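Local coordinates for formyltransferase (Francisella tularensis subsp. tularensis, PDB 4NV1), which is a two-subunit member of the formyltransferase family that holds dTDP-4-amino-4,6-dideoxyglucose in a pocket of the chain, at residues 73-78 with 153-158; 90-95 with 127-132; 14-19 with 31-36; 115-120 with 139-144. All coordinates share one frame; numbering follows the deposited sequence.

Interaction 1 (73-78 with 153-158); sequences SCHSKQ and KVQKKE. With 0FX (dTDP-4-amino-4,6-dideoxyglucose), chain I.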
loop_
_atom_site.group_PDB
_atom_site.type_symbol
_atom_site.label_atom_id
_atom_site.label_comp_id
_atom_site.label_asym_id
_atom_site.label_seq_id
_atom_site.Cartn_x
_atom_site.Cartn_y
_atom_site.Cartn_z
ATOM N N SER A 73 3.376 -32.873 11.647
ATOM C CA SER A 73 2.583 -31.636 11.715
ATOM C C SER A 73 3.202 -30.582 10.810
ATOM O O SER A 73 4.408 -30.269 10.870
ATOM C CB SER A 73 2.478 -31.105 13.155
ATOM O OG SER A 73 1.719 -29.905 13.151
ATOM N N CYS A 74 2.412 -30.031 9.907
ATOM C CA CYS A 74 2.945 -28.905 9.141
ATOM C C CYS A 74 1.835 -27.924 8.856
ATOM O O CYS A 74 0.927 -28.230 8.070
ATOM C CB CYS A 74 3.612 -29.395 7.856
ATOM S SG CYS A 74 4.456 -28.066 6.942
ATOM N N HIS A 75 1.880 -26.812 9.574
ATOM C CA HIS A 75 0.946 -25.687 9.373
ATOM C C HIS A 75 -0.456 -26.182 9.763
ATOM O O HIS A 75 -1.333 -26.284 8.952
ATOM C CB HIS A 75 0.970 -25.185 7.945
ATOM C CG HIS A 75 2.135 -24.297 7.648
ATOM N ND1 HIS A 75 2.064 -22.923 7.763
ATOM C CD2 HIS A 75 3.386 -24.579 7.219
ATOM C CE1 HIS A 75 3.208 -22.395 7.386
ATOM N NE2 HIS A 75 4.017 -23.377 7.029
ATOM N N SER A 76 -0.576 -26.565 11.013
ATOM C CA SER A 76 -1.621 -27.438 11.470
ATOM C C SER A 76 -2.221 -26.472 12.430
ATOM O O SER A 76 -1.454 -25.998 13.282
ATOM C CB SER A 76 -1.044 -28.580 12.318
ATOM O OG SER A 76 -1.962 -29.074 13.295
ATOM N N LYS A 77 -3.541 -26.284 12.382
ATOM C CA LYS A 77 -4.196 -25.489 13.438
ATOM C C LYS A 77 -4.043 -26.034 14.867
ATOM O O LYS A 77 -4.263 -25.297 15.834
ATOM C CB LYS A 77 -5.683 -25.263 13.119
ATOM C CG LYS A 77 -5.966 -24.458 11.855
ATOM C CD LYS A 77 -7.456 -24.494 11.505
ATOM C CE LYS A 77 -7.868 -23.647 10.308
ATOM N NZ LYS A 77 -7.283 -22.277 10.375
ATOM N N GLN A 78 -3.726 -27.317 15.047
ATOM C CA GLN A 78 -3.837 -27.938 16.391
ATOM C C GLN A 78 -2.541 -28.508 16.953
ATOM O O GLN A 78 -1.698 -28.972 16.187
ATOM C CB GLN A 78 -4.823 -29.121 16.384
ATOM C CG GLN A 78 -5.944 -29.043 15.361
ATOM C CD GLN A 78 -6.906 -30.221 15.371
ATOM O OE1 GLN A 78 -7.334 -30.711 16.428
ATOM N NE2 GLN A 78 -7.248 -30.686 14.188
ATOM N N LYS A 153 8.795 -17.139 1.322
ATOM C CA LYS A 153 10.160 -17.689 1.305
ATOM C C LYS A 153 10.312 -18.782 2.333
ATOM O O LYS A 153 11.016 -19.741 2.054
ATOM C CB LYS A 153 11.269 -16.649 1.595
ATOM C CG LYS A 153 11.830 -16.038 0.330
ATOM C CD LYS A 153 12.035 -14.529 0.414
ATOM C CE LYS A 153 12.897 -14.175 1.577
ATOM N NZ LYS A 153 13.846 -13.111 1.194
ATOM N N VAL A 154 9.703 -18.611 3.501
ATOM C CA VAL A 154 9.872 -19.529 4.626
ATOM C C VAL A 154 9.199 -20.851 4.254
ATOM O O VAL A 154 9.814 -21.932 4.327
ATOM C CB VAL A 154 9.394 -18.912 5.944
ATOM C CG1 VAL A 154 9.226 -19.920 7.046
ATOM C CG2 VAL A 154 10.437 -17.870 6.407
ATOM N N GLN A 155 8.028 -20.723 3.657
ATOM C CA GLN A 155 7.242 -21.880 3.264
ATOM C C GLN A 155 7.952 -22.715 2.260
ATOM O O GLN A 155 8.101 -23.918 2.433
ATOM C CB GLN A 155 5.820 -21.493 2.833
ATOM C CG GLN A 155 4.835 -22.612 2.900
ATOM C CD GLN A 155 3.394 -22.150 2.643
ATOM O OE1 GLN A 155 2.911 -22.256 1.520
ATOM N NE2 GLN A 155 2.722 -21.650 3.662
ATOM N N LYS A 156 8.438 -22.112 1.202
ATOM C CA LYS A 156 9.297 -22.797 0.269
ATOM C C LYS A 156 10.567 -23.411 0.878
ATOM O O LYS A 156 11.023 -24.491 0.483
ATOM C CB LYS A 156 9.720 -21.745 -0.741
ATOM C CG LYS A 156 10.448 -22.271 -1.953
ATOM C CD LYS A 156 10.145 -21.386 -3.157
ATOM C CE LYS A 156 8.636 -21.181 -3.343
ATOM N NZ LYS A 156 8.225 -19.744 -3.496
ATOM N N LYS A 157 11.154 -22.758 1.869
ATOM C CA LYS A 157 12.350 -23.340 2.499
ATOM C C LYS A 157 11.924 -24.609 3.265
ATOM O O LYS A 157 12.540 -25.664 3.189
ATOM C CB LYS A 157 12.984 -22.293 3.412
ATOM C CG LYS A 157 14.217 -22.790 4.165
ATOM C CD LYS A 157 15.323 -23.178 3.187
ATOM C CE LYS A 157 15.889 -21.988 2.459
ATOM N NZ LYS A 157 16.646 -22.512 1.298
ATOM N N GLU A 158 10.803 -24.515 3.950
ATOM C CA GLU A 158 10.192 -25.624 4.654
ATOM C C GLU A 158 10.107 -26.833 3.797
ATOM O O GLU A 158 10.583 -27.843 4.241
ATOM C CB GLU A 158 8.781 -25.356 5.110
ATOM C CG GLU A 158 8.624 -24.547 6.389
ATOM C CD GLU A 158 7.150 -24.275 6.668
ATOM O OE1 GLU A 158 6.564 -23.504 5.863
ATOM O OE2 GLU A 158 6.572 -24.790 7.669
HETATM O O4P 0FX I . 0.323 -20.819 8.854
HETATM P P2 0FX I . -1.070 -21.277 8.349
HETATM O O3P 0FX I . -1.423 -21.778 6.965
HETATM O O1G 0FX I . -2.030 -21.675 9.553
HETATM C C1G 0FX I . -1.797 -22.832 10.322
HETATM C C2G 0FX I . -2.896 -22.679 11.361
HETATM O O2G 0FX I . -4.125 -22.244 10.770
HETATM C C3G 0FX I . -2.511 -21.683 12.437
HETATM O O3G 0FX I . -3.571 -21.838 13.405
HETATM C C4G 0FX I . -1.100 -22.035 12.949
HETATM N N4A 0FX I . -0.676 -21.195 14.060
HETATM C C5G 0FX I . -0.039 -21.997 11.843
HETATM C C6G 0FX I . 1.332 -22.408 12.366
HETATM O O5G 0FX I . -0.459 -22.912 10.829
HETATM O OPP 0FX I . -2.134 -20.161 7.944
HETATM P P 0FX I . -2.617 -18.786 8.562
HETATM O O1P 0FX I . -3.522 -18.875 9.774
HETATM O O2P 0FX I . -2.958 -18.265 7.172
HETATM O O5 0FX I . -1.345 -17.848 8.885
HETATM C C5 0FX I . -0.420 -17.603 7.818
HETATM C C4 0FX I . 0.130 -16.189 7.860
HETATM O O4 0FX I . -0.870 -15.283 7.428
HETATM C C3 0FX I . 0.555 -15.680 9.204
HETATM O O3 0FX I . 1.952 -15.890 9.461
HETATM C C2 0FX I . 0.393 -14.165 9.069
HETATM C C1 0FX I . -0.782 -14.046 8.098
HETATM N N11 0FX I . -1.987 -13.646 8.831
HETATM C C61 0FX I . -2.819 -14.592 9.318
HETATM C C51 0FX I . -3.942 -14.219 10.025
HETATM C C5A 0FX I . -4.928 -15.176 10.664
HETATM C C21 0FX I . -2.250 -12.334 9.000
HETATM O O21 0FX I . -1.462 -11.368 8.485
HETATM N N31 0FX I . -3.352 -11.910 9.626
HETATM C C41 0FX I . -4.168 -12.867 10.118
HETATM O O41 0FX I . -5.259 -12.548 10.805
#

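Interaction 2 (90-95 with 127-132); sequences CINIHP and EIDHGD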
loop_
_atom_site.group_PDB
_atom_site.type_symbol
_atom_site.label_atom_id
_atom_site.label_comp_id
_atom_site.label_asym_id
_atom_site.label_seq_id
_atom_site.Cartn_x
_atom_site.Cartn_y
_atom_site.Cartn_z
ATOM N N CYS A 90 6.963 -37.809 16.337
ATOM C CA CYS A 90 6.173 -36.734 15.724
ATOM C C CYS A 90 7.181 -35.609 15.405
ATOM O O CYS A 90 8.026 -35.224 16.210
ATOM C CB CYS A 90 5.128 -36.236 16.722
ATOM S SG CYS A 90 3.975 -37.570 17.112
ATOM N N ILE A 91 7.125 -35.166 14.172
ATOM C CA ILE A 91 8.038 -34.160 13.672
ATOM C C ILE A 91 7.230 -32.996 13.104
ATOM O O ILE A 91 6.225 -33.170 12.420
ATOM C CB ILE A 91 8.989 -34.814 12.685
ATOM C CG1 ILE A 91 9.884 -35.816 13.493
ATOM C CG2 ILE A 91 9.679 -33.792 11.806
ATOM C CD1 ILE A 91 10.680 -36.713 12.582
ATOM N N ASN A 92 7.639 -31.824 13.546
ATOM C CA ASN A 92 7.029 -30.580 13.120
ATOM C C ASN A 92 7.864 -29.884 12.065
ATOM O O ASN A 92 9.081 -29.783 12.174
ATOM C CB ASN A 92 6.925 -29.691 14.338
ATOM C CG ASN A 92 6.057 -28.452 14.112
ATOM O OD1 ASN A 92 6.147 -27.553 14.890
ATOM N ND2 ASN A 92 5.167 -28.449 13.138
ATOM N N ILE A 93 7.193 -29.359 11.055
ATOM C CA ILE A 93 7.831 -28.648 9.988
ATOM C C ILE A 93 7.258 -27.268 10.179
ATOM O O ILE A 93 6.044 -27.053 10.008
ATOM C CB ILE A 93 7.489 -29.303 8.642
ATOM C CG1 ILE A 93 8.131 -30.700 8.561
ATOM C CG2 ILE A 93 7.987 -28.489 7.451
ATOM C CD1 ILE A 93 7.229 -31.870 8.818
ATOM N N HIS A 94 8.146 -26.340 10.536
ATOM C CA HIS A 94 7.767 -25.084 11.203
ATOM C C HIS A 94 8.275 -23.832 10.458
ATOM O O HIS A 94 9.484 -23.712 10.240
ATOM C CB HIS A 94 8.334 -25.145 12.629
ATOM C CG HIS A 94 8.191 -23.895 13.425
ATOM N ND1 HIS A 94 6.971 -23.315 13.725
ATOM C CD2 HIS A 94 9.130 -23.131 14.035
ATOM C CE1 HIS A 94 7.168 -22.221 14.439
ATOM N NE2 HIS A 94 8.471 -22.090 14.651
ATOM N N PRO A 95 7.378 -22.867 10.163
ATOM C CA PRO A 95 7.732 -21.589 9.562
ATOM C C PRO A 95 8.403 -20.594 10.473
ATOM O O PRO A 95 8.174 -19.401 10.312
ATOM C CB PRO A 95 6.386 -21.025 9.057
ATOM C CG PRO A 95 5.430 -21.515 10.063
ATOM C CD PRO A 95 5.976 -22.838 10.615
ATOM N N GLU A 127 6.657 -29.130 24.846
ATOM C CA GLU A 127 6.587 -27.692 24.631
ATOM C C GLU A 127 6.547 -27.280 23.165
ATOM O O GLU A 127 7.069 -27.983 22.302
ATOM C CB GLU A 127 7.756 -26.997 25.341
ATOM C CG GLU A 127 7.745 -27.086 26.872
ATOM C CD GLU A 127 8.250 -25.814 27.543
ATOM O OE1 GLU A 127 8.328 -24.767 26.860
ATOM O OE2 GLU A 127 8.564 -25.837 28.757
ATOM N N ILE A 128 5.946 -26.118 22.917
ATOM C CA ILE A 128 5.790 -25.498 21.593
ATOM C C ILE A 128 7.092 -25.082 20.886
ATOM O O ILE A 128 7.887 -24.265 21.370
ATOM C CB ILE A 128 4.822 -24.251 21.642
ATOM C CG1 ILE A 128 3.372 -24.634 22.009
ATOM C CG2 ILE A 128 4.841 -23.429 20.344
ATOM C CD1 ILE A 128 2.291 -23.707 21.475
ATOM N N ASP A 129 7.264 -25.562 19.649
ATOM C CA ASP A 129 8.466 -25.212 18.884
ATOM C C ASP A 129 9.689 -25.392 19.816
ATOM O O ASP A 129 10.414 -24.431 20.015
ATOM C CB ASP A 129 8.361 -23.746 18.343
ATOM C CG ASP A 129 7.076 -23.462 17.504
ATOM O OD1 ASP A 129 6.588 -24.414 16.833
ATOM O OD2 ASP A 129 6.561 -22.298 17.508
ATOM N N HIS A 130 9.928 -26.595 20.367
ATOM C CA HIS A 130 10.918 -26.812 21.424
ATOM C C HIS A 130 11.956 -27.967 21.383
ATOM O O HIS A 130 12.995 -27.861 22.055
ATOM C CB HIS A 130 10.150 -26.927 22.746
ATOM C CG HIS A 130 11.023 -26.877 23.969
ATOM N ND1 HIS A 130 11.695 -27.981 24.458
ATOM C CD2 HIS A 130 11.337 -25.848 24.794
ATOM C CE1 HIS A 130 12.372 -27.635 25.539
ATOM N NE2 HIS A 130 12.167 -26.348 25.766
ATOM N N GLY A 131 11.684 -29.093 20.716
ATOM C CA GLY A 131 12.570 -30.292 20.846
ATOM C C GLY A 131 13.713 -30.369 19.843
ATOM O O GLY A 131 13.869 -29.436 19.027
ATOM N N ASP A 132 14.471 -31.471 19.851
ATOM C CA ASP A 132 15.547 -31.689 18.863
ATOM C C ASP A 132 15.363 -31.234 17.444
ATOM O O ASP A 132 14.477 -31.687 16.713
ATOM C CB ASP A 132 15.920 -33.177 18.773
ATOM C CG ASP A 132 16.722 -33.669 19.987
ATOM O OD1 ASP A 132 17.110 -32.848 20.862
ATOM O OD2 ASP A 132 16.907 -34.898 20.066
#

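Interaction 3 (14-19 with 31-36); sequences TILSDF and VDYFCS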
loop_
_atom_site.group_PDB
_atom_site.type_symbol
_atom_site.label_atom_id
_atom_site.label_comp_id
_atom_site.label_asym_id
_atom_site.label_seq_id
_atom_site.Cartn_x
_atom_site.Cartn_y
_atom_site.Cartn_z
ATOM N N THR A 14 -1.328 -25.718 0.295
ATOM C CA THR A 14 -0.084 -25.804 -0.479
ATOM C C THR A 14 0.842 -26.878 0.101
ATOM O O THR A 14 1.369 -27.736 -0.607
ATOM C CB THR A 14 0.591 -24.421 -0.600
ATOM O OG1 THR A 14 0.035 -23.787 -1.757
ATOM C CG2 THR A 14 2.095 -24.536 -0.815
ATOM N N ILE A 15 1.038 -26.807 1.408
ATOM C CA ILE A 15 1.729 -27.863 2.148
ATOM C C ILE A 15 1.106 -29.238 1.910
ATOM O O ILE A 15 1.843 -30.217 1.650
ATOM C CB ILE A 15 1.680 -27.520 3.642
ATOM C CG1 ILE A 15 2.572 -26.298 3.920
ATOM C CG2 ILE A 15 2.018 -28.711 4.552
ATOM C CD1 ILE A 15 3.993 -26.386 3.367
ATOM N N LEU A 16 -0.233 -29.318 1.962
ATOM C CA LEU A 16 -0.925 -30.604 1.705
ATOM C C LEU A 16 -0.525 -31.123 0.329
ATOM O O LEU A 16 -0.160 -32.303 0.141
ATOM C CB LEU A 16 -2.464 -30.533 1.821
ATOM C CG LEU A 16 -3.180 -31.796 1.280
ATOM C CD1 LEU A 16 -2.712 -33.004 2.090
ATOM C CD2 LEU A 16 -4.714 -31.748 1.246
ATOM N N SER A 17 -0.583 -30.225 -0.645
ATOM C CA SER A 17 -0.165 -30.587 -2.010
ATOM C C SER A 17 1.331 -30.963 -2.175
ATOM O O SER A 17 1.691 -31.879 -2.934
ATOM C CB SER A 17 -0.506 -29.407 -2.938
ATOM O OG SER A 17 -0.268 -29.813 -4.253
ATOM N N ASP A 18 2.224 -30.261 -1.495
ATOM C CA ASP A 18 3.670 -30.597 -1.606
ATOM C C ASP A 18 4.072 -31.947 -0.994
ATOM O O ASP A 18 4.718 -32.795 -1.645
ATOM C CB ASP A 18 4.518 -29.455 -1.072
ATOM C CG ASP A 18 4.546 -28.254 -2.033
ATOM O OD1 ASP A 18 4.223 -28.434 -3.227
ATOM O OD2 ASP A 18 4.886 -27.117 -1.628
ATOM N N PHE A 19 3.598 -32.153 0.226
ATOM C CA PHE A 19 3.776 -33.404 0.899
ATOM C C PHE A 19 3.311 -34.606 0.105
ATOM O O PHE A 19 4.071 -35.582 -0.071
ATOM C CB PHE A 19 3.102 -33.351 2.264
ATOM C CG PHE A 19 3.945 -32.691 3.301
ATOM C CD1 PHE A 19 4.674 -31.523 2.988
ATOM C CD2 PHE A 19 4.094 -33.278 4.547
ATOM C CE1 PHE A 19 5.471 -30.887 3.931
ATOM C CE2 PHE A 19 4.861 -32.635 5.503
ATOM C CZ PHE A 19 5.558 -31.459 5.194
ATOM N N VAL A 31 0.294 -43.538 3.996
ATOM C CA VAL A 31 0.109 -42.293 4.735
ATOM C C VAL A 31 -1.367 -41.891 4.787
ATOM O O VAL A 31 -1.952 -41.802 3.722
ATOM C CB VAL A 31 0.986 -41.173 4.111
ATOM C CG1 VAL A 31 0.886 -41.118 2.599
ATOM C CG2 VAL A 31 0.555 -39.823 4.607
ATOM N N ASP A 32 -1.927 -41.624 5.969
ATOM C CA ASP A 32 -3.191 -40.901 6.112
ATOM C C ASP A 32 -3.002 -39.432 6.451
ATOM O O ASP A 32 -2.160 -39.085 7.264
ATOM C CB ASP A 32 -4.046 -41.522 7.222
ATOM C CG ASP A 32 -4.245 -43.013 7.017
ATOM O OD1 ASP A 32 -4.311 -43.384 5.839
ATOM O OD2 ASP A 32 -4.225 -43.812 7.979
ATOM N N TYR A 33 -3.843 -38.572 5.882
ATOM C CA TYR A 33 -3.769 -37.139 6.085
ATOM C C TYR A 33 -4.983 -36.656 6.843
ATOM O O TYR A 33 -6.129 -36.944 6.468
ATOM C CB TYR A 33 -3.719 -36.422 4.734
ATOM C CG TYR A 33 -2.506 -36.671 3.905
ATOM C CD1 TYR A 33 -2.490 -37.669 2.959
ATOM C CD2 TYR A 33 -1.347 -35.884 4.042
ATOM C CE1 TYR A 33 -1.378 -37.923 2.175
ATOM C CE2 TYR A 33 -0.242 -36.132 3.238
ATOM C CZ TYR A 33 -0.235 -37.158 2.317
ATOM O OH TYR A 33 0.896 -37.446 1.540
ATOM N N PHE A 34 -4.745 -35.865 7.873
ATOM C CA PHE A 34 -5.792 -35.214 8.628
ATOM C C PHE A 34 -5.603 -33.707 8.625
ATOM O O PHE A 34 -4.504 -33.157 8.508
ATOM C CB PHE A 34 -5.757 -35.649 10.081
ATOM C CG PHE A 34 -5.796 -37.134 10.266
ATOM C CD1 PHE A 34 -4.620 -37.869 10.383
ATOM C CD2 PHE A 34 -7.020 -37.808 10.362
ATOM C CE1 PHE A 34 -4.643 -39.254 10.583
ATOM C CE2 PHE A 34 -7.046 -39.191 10.589
ATOM C CZ PHE A 34 -5.846 -39.912 10.699
ATOM N N CYS A 35 -6.727 -33.054 8.838
ATOM C CA CYS A 35 -6.823 -31.615 8.939
ATOM C C CYS A 35 -7.745 -31.302 10.102
ATOM O O CYS A 35 -8.116 -32.187 10.868
ATOM C CB CYS A 35 -7.394 -31.088 7.639
ATOM S SG CYS A 35 -9.142 -31.468 7.400
ATOM N N SER A 36 -8.090 -30.038 10.280
ATOM C CA SER A 36 -8.913 -29.674 11.420
ATOM C C SER A 36 -10.357 -29.410 10.958
ATOM O O SER A 36 -10.665 -29.351 9.749
ATOM C CB SER A 36 -8.303 -28.489 12.179
ATOM O OG SER A 36 -9.309 -27.619 12.670
#

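Interaction 4 (115-120 with 139-144); sequences LPIGAT and VEVNSF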
loop_
_atom_site.group_PDB
_atom_site.type_symbol
_atom_site.label_atom_id
_atom_site.label_comp_id
_atom_site.label_asym_id
_atom_site.label_seq_id
_atom_site.Cartn_x
_atom_site.Cartn_y
_atom_site.Cartn_z
ATOM N N LEU A 115 15.335 -10.534 15.149
ATOM C CA LEU A 115 15.781 -11.927 15.318
ATOM C C LEU A 115 15.705 -12.730 14.019
ATOM O O LEU A 115 14.808 -12.498 13.199
ATOM C CB LEU A 115 14.982 -12.552 16.453
ATOM C CG LEU A 115 15.287 -11.833 17.797
ATOM C CD1 LEU A 115 14.558 -12.536 18.928
ATOM C CD2 LEU A 115 16.784 -11.752 18.124
ATOM N N PRO A 116 16.665 -13.639 13.766
ATOM C CA PRO A 116 16.534 -14.503 12.599
ATOM C C PRO A 116 15.144 -15.118 12.382
ATOM O O PRO A 116 14.421 -15.437 13.314
ATOM C CB PRO A 116 17.480 -15.651 12.947
ATOM C CG PRO A 116 18.586 -14.943 13.622
ATOM C CD PRO A 116 17.800 -14.082 14.575
ATOM N N ILE A 117 14.876 -15.396 11.124
ATOM C CA ILE A 117 13.637 -16.047 10.701
ATOM C C ILE A 117 14.103 -17.029 9.653
ATOM O O ILE A 117 15.099 -16.840 8.952
ATOM C CB ILE A 117 12.654 -14.991 10.089
ATOM C CG1 ILE A 117 11.368 -15.633 9.581
ATOM C CG2 ILE A 117 13.319 -14.350 8.878
ATOM C CD1 ILE A 117 10.500 -16.188 10.673
ATOM N N GLY A 118 13.352 -18.106 9.513
ATOM C CA GLY A 118 13.741 -19.168 8.586
ATOM C C GLY A 118 12.760 -20.291 8.798
ATOM O O GLY A 118 11.555 -20.021 9.161
ATOM N N ALA A 119 13.214 -21.513 8.511
ATOM C CA ALA A 119 12.367 -22.709 8.712
ATOM C C ALA A 119 13.101 -23.813 9.474
ATOM O O ALA A 119 14.268 -23.962 9.271
ATOM C CB ALA A 119 11.918 -23.268 7.361
ATOM N N THR A 120 12.387 -24.527 10.324
ATOM C CA THR A 120 12.897 -25.556 11.151
ATOM C C THR A 120 12.012 -26.799 11.037
ATOM O O THR A 120 10.760 -26.692 10.986
ATOM C CB THR A 120 12.811 -25.115 12.611
ATOM O OG1 THR A 120 13.514 -23.904 12.807
ATOM C CG2 THR A 120 13.432 -26.183 13.568
ATOM N N VAL A 139 16.414 -17.522 6.576
ATOM C CA VAL A 139 15.957 -16.845 5.368
ATOM C C VAL A 139 16.192 -15.348 5.527
ATOM O O VAL A 139 16.021 -14.798 6.635
ATOM C CB VAL A 139 14.437 -17.146 5.214
ATOM C CG1 VAL A 139 13.733 -16.170 4.328
ATOM C CG2 VAL A 139 14.220 -18.595 4.751
ATOM N N GLU A 140 16.593 -14.680 4.449
ATOM C CA GLU A 140 16.903 -13.232 4.442
ATOM C C GLU A 140 15.603 -12.421 4.452
ATOM O O GLU A 140 14.619 -12.775 3.768
ATOM C CB GLU A 140 17.574 -12.825 3.117
ATOM C CG GLU A 140 19.027 -13.239 2.956
ATOM C CD GLU A 140 19.745 -12.453 1.860
ATOM O OE1 GLU A 140 19.216 -12.397 0.718
ATOM O OE2 GLU A 140 20.846 -11.909 2.141
ATOM N N VAL A 141 15.583 -11.344 5.206
ATOM C CA VAL A 141 14.495 -10.384 5.087
ATOM C C VAL A 141 15.044 -9.192 4.317
ATOM O O VAL A 141 15.875 -8.430 4.842
ATOM C CB VAL A 141 14.024 -9.916 6.446
ATOM C CG1 VAL A 141 12.893 -8.905 6.276
ATOM C CG2 VAL A 141 13.576 -11.077 7.285
ATOM N N ASN A 142 14.597 -9.025 3.080
ATOM C CA ASN A 142 14.960 -7.801 2.352
ATOM C C ASN A 142 14.117 -6.550 2.628
ATOM O O ASN A 142 12.958 -6.635 3.094
ATOM C CB ASN A 142 14.960 -8.156 0.872
ATOM C CG ASN A 142 15.976 -9.239 0.548
ATOM O OD1 ASN A 142 17.106 -9.180 1.002
ATOM N ND2 ASN A 142 15.570 -10.236 -0.215
ATOM N N SER A 143 14.654 -5.368 2.280
ATOM C CA SER A 143 14.008 -4.085 2.623
ATOM C C SER A 143 12.601 -3.946 2.047
ATOM O O SER A 143 11.757 -3.295 2.651
ATOM C CB SER A 143 14.809 -2.901 2.108
ATOM O OG SER A 143 14.953 -3.027 0.707
ATOM N N PHE A 144 12.383 -4.589 0.908
ATOM C CA PHE A 144 11.219 -4.385 0.107
ATOM C C PHE A 144 10.129 -5.452 0.322
ATOM O O PHE A 144 9.141 -5.463 -0.386
ATOM C CB PHE A 144 11.651 -4.331 -1.333
ATOM C CG PHE A 144 12.475 -5.501 -1.782
ATOM C CD1 PHE A 144 13.869 -5.432 -1.810
ATOM C CD2 PHE A 144 11.866 -6.622 -2.342
ATOM C CE1 PHE A 144 14.630 -6.475 -2.284
ATOM C CE2 PHE A 144 12.630 -7.677 -2.828
ATOM C CZ PHE A 144 14.016 -7.613 -2.783
HETATM O O HOH W 1 16.550 -13.987 9.177
#

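Interaction 1 (73-78 with 153-158)
The imidazole of His75 lies under the amide end of Gln155, whose NE2 sits over one ring face, 3.8 Å from His75 CE1, with the amide turned nearly upright to the ring (81°). Both ring nitrogens are engaged at the edge. On the helix side, His75 NE2 donates to Glu158 OE1 at 2.8 Å, close to straight (165°), meeting the oxygen on its syn lone pair and within the ring plane. On the other side, His75 ND1 donates to O4P of dTDP-4-amino-4,6-dideoxyglucose at 2.9 Å. Two such bonds together restrict how far the ring can turn about its CB-CG axis. Glu158 reaches across with its chain extended beyond CG, and Glu158 OE2 lies 4.0 Å from Cys74 SG. Lys77 NZ bonds the ligand's O2G, and Asn222 and Gln107 also hold it. A second-shell helix carboxylate is thus well placed to orient His75, which follows a strand of the parallel part of the sheet and belongs to the first shell of the ligand pocket.

Interaction 2 (90-95 with 127-132)
Asp129 and His94 account for most of the surface hidden here, and the carboxylate comes in over one face of the ring. Asp129 OD1 stands 3.2 Å above the plane of the His94 ring, displaced toward the rim; the two planes are 33° apart. Closest is Asp129 OD2 to His94 CE1, at 3.1 Å. Although Asp129 OD1 comes within 3.3 Å of His94 ND1, it does so from above the ring, and this pair is no hydrogen bond. The carboxylate is held instead by the backbone N of Gly103, which bonds Asp129 OD2, while Arg102 grips the carbonyls of Ile128 and Asp129. The contact thereby lays the loop between strands 117-123 and 133-139 against the end of strand 89-94, where the mixed sheet turns from parallel to antiparallel. A chi1 of 173° swings the His94 ring out toward this loop, its CG opposite the main-chain N. Two residues earlier, Asn92 OD1 and Asp129 OD1 are two acceptors that merely lie near each other, 3.7 Å apart, with amide and carboxylate nearly coplanar. The polar bond of that amide is made by ND2, to Ser73 O on the neighbouring strand.

Interaction 3 (14-19 with 31-36)
Leu16 and Tyr33 meet at a slant within a beta-alpha-beta unit, where helix 13-24 covers the sheet between the parallel strands 4-9 and 29-35. One methyl does the touching: Leu16 CD1 lies 3.7 Å from Tyr33 CD2, also near CG and CE2 of Tyr33. CG of Leu16 stands opposite the backbone N about CA-CB (chi1 168°), and this carries the branched end from the helix toward the strand. Phe19, one turn further on, offers its CB to the edge of the Tyr33 ring, 4.5 Å from CE2. Its own ring leads off elsewhere and stacks with that of Phe162 on helix 147-170. Tyr33 is also packed from its own strand, Val31 CG2 lying 3.6 Å above the plane of one face, toward the rim. Apolar carbon thus makes up nearly all of this buried helix-to-sheet contact. The phenol end reaches the helix backbone, where Tyr33 OH lies 4.0 Å from the carbonyl carbon of Phe19.

Interaction 4 (115-120 with 139-144)
A single direct backbone bond ties the segments, from Val139 N to Ile117 O, at 2.8 Å and almost straight (172°). Beside it a water bridges the two chains: it lies 2.9 Å from Ile117 N, from which it accepts, and 2.7 Å from Val139 O, to which it probably donates. Gly118, in a nearly fully extended conformation, brings its CA to 3.7 Å from Val139 N, and the Val139 side chain rests against it, with Val139 CG2 3.9 Å from Gly118 CA. This lies near one end of the antiparallel pairing of strands 117-123 and 133-139; further in, Ala119 and Glu137 are joined by backbone bonding. Strand 133-139 is an outermost strand of the sheet within this chain. Ile117 and Val141 cross at about a right angle and touch by one methyl each, the two CG2 atoms lying 3.6 Å apart. The CG2 of Ile117 occupies the cramped position between its own N and carbonyl carbon, and it also approaches Val139 O, at 3.5 Å. Helix 106-113 packs on Ile117 through Ser110 and on Val141 through Ile111. Beyond Val141 the segment reaches the dimer partner, where Ser143 OG is hydrogen-bonded to Asp227 of the second subunit.

Overall arrangement
All four contacts reach one mixed sheet, and together they sample much of its width. Along the chain interaction 3 closes first; interactions 2 and 4 then open inside the loop closed by interaction 1, their segments alternating. Interaction 1 lies near the middle of the chain, its centre about 11 Å from those of interactions 2 and 3 and about 15 Å from that of interaction 4. Helix 147-170 is common to all four, touching Ile93 and Pro95 of interaction 2, Thr14 and Ile15 of interaction 3 and Val139 of interaction 4. Interactions 3 and 4, with centres about 25 Å apart, do not touch. The ligand-binding histidine leaves a strand inside the parallel part, one strand from where the antiparallel strands begin.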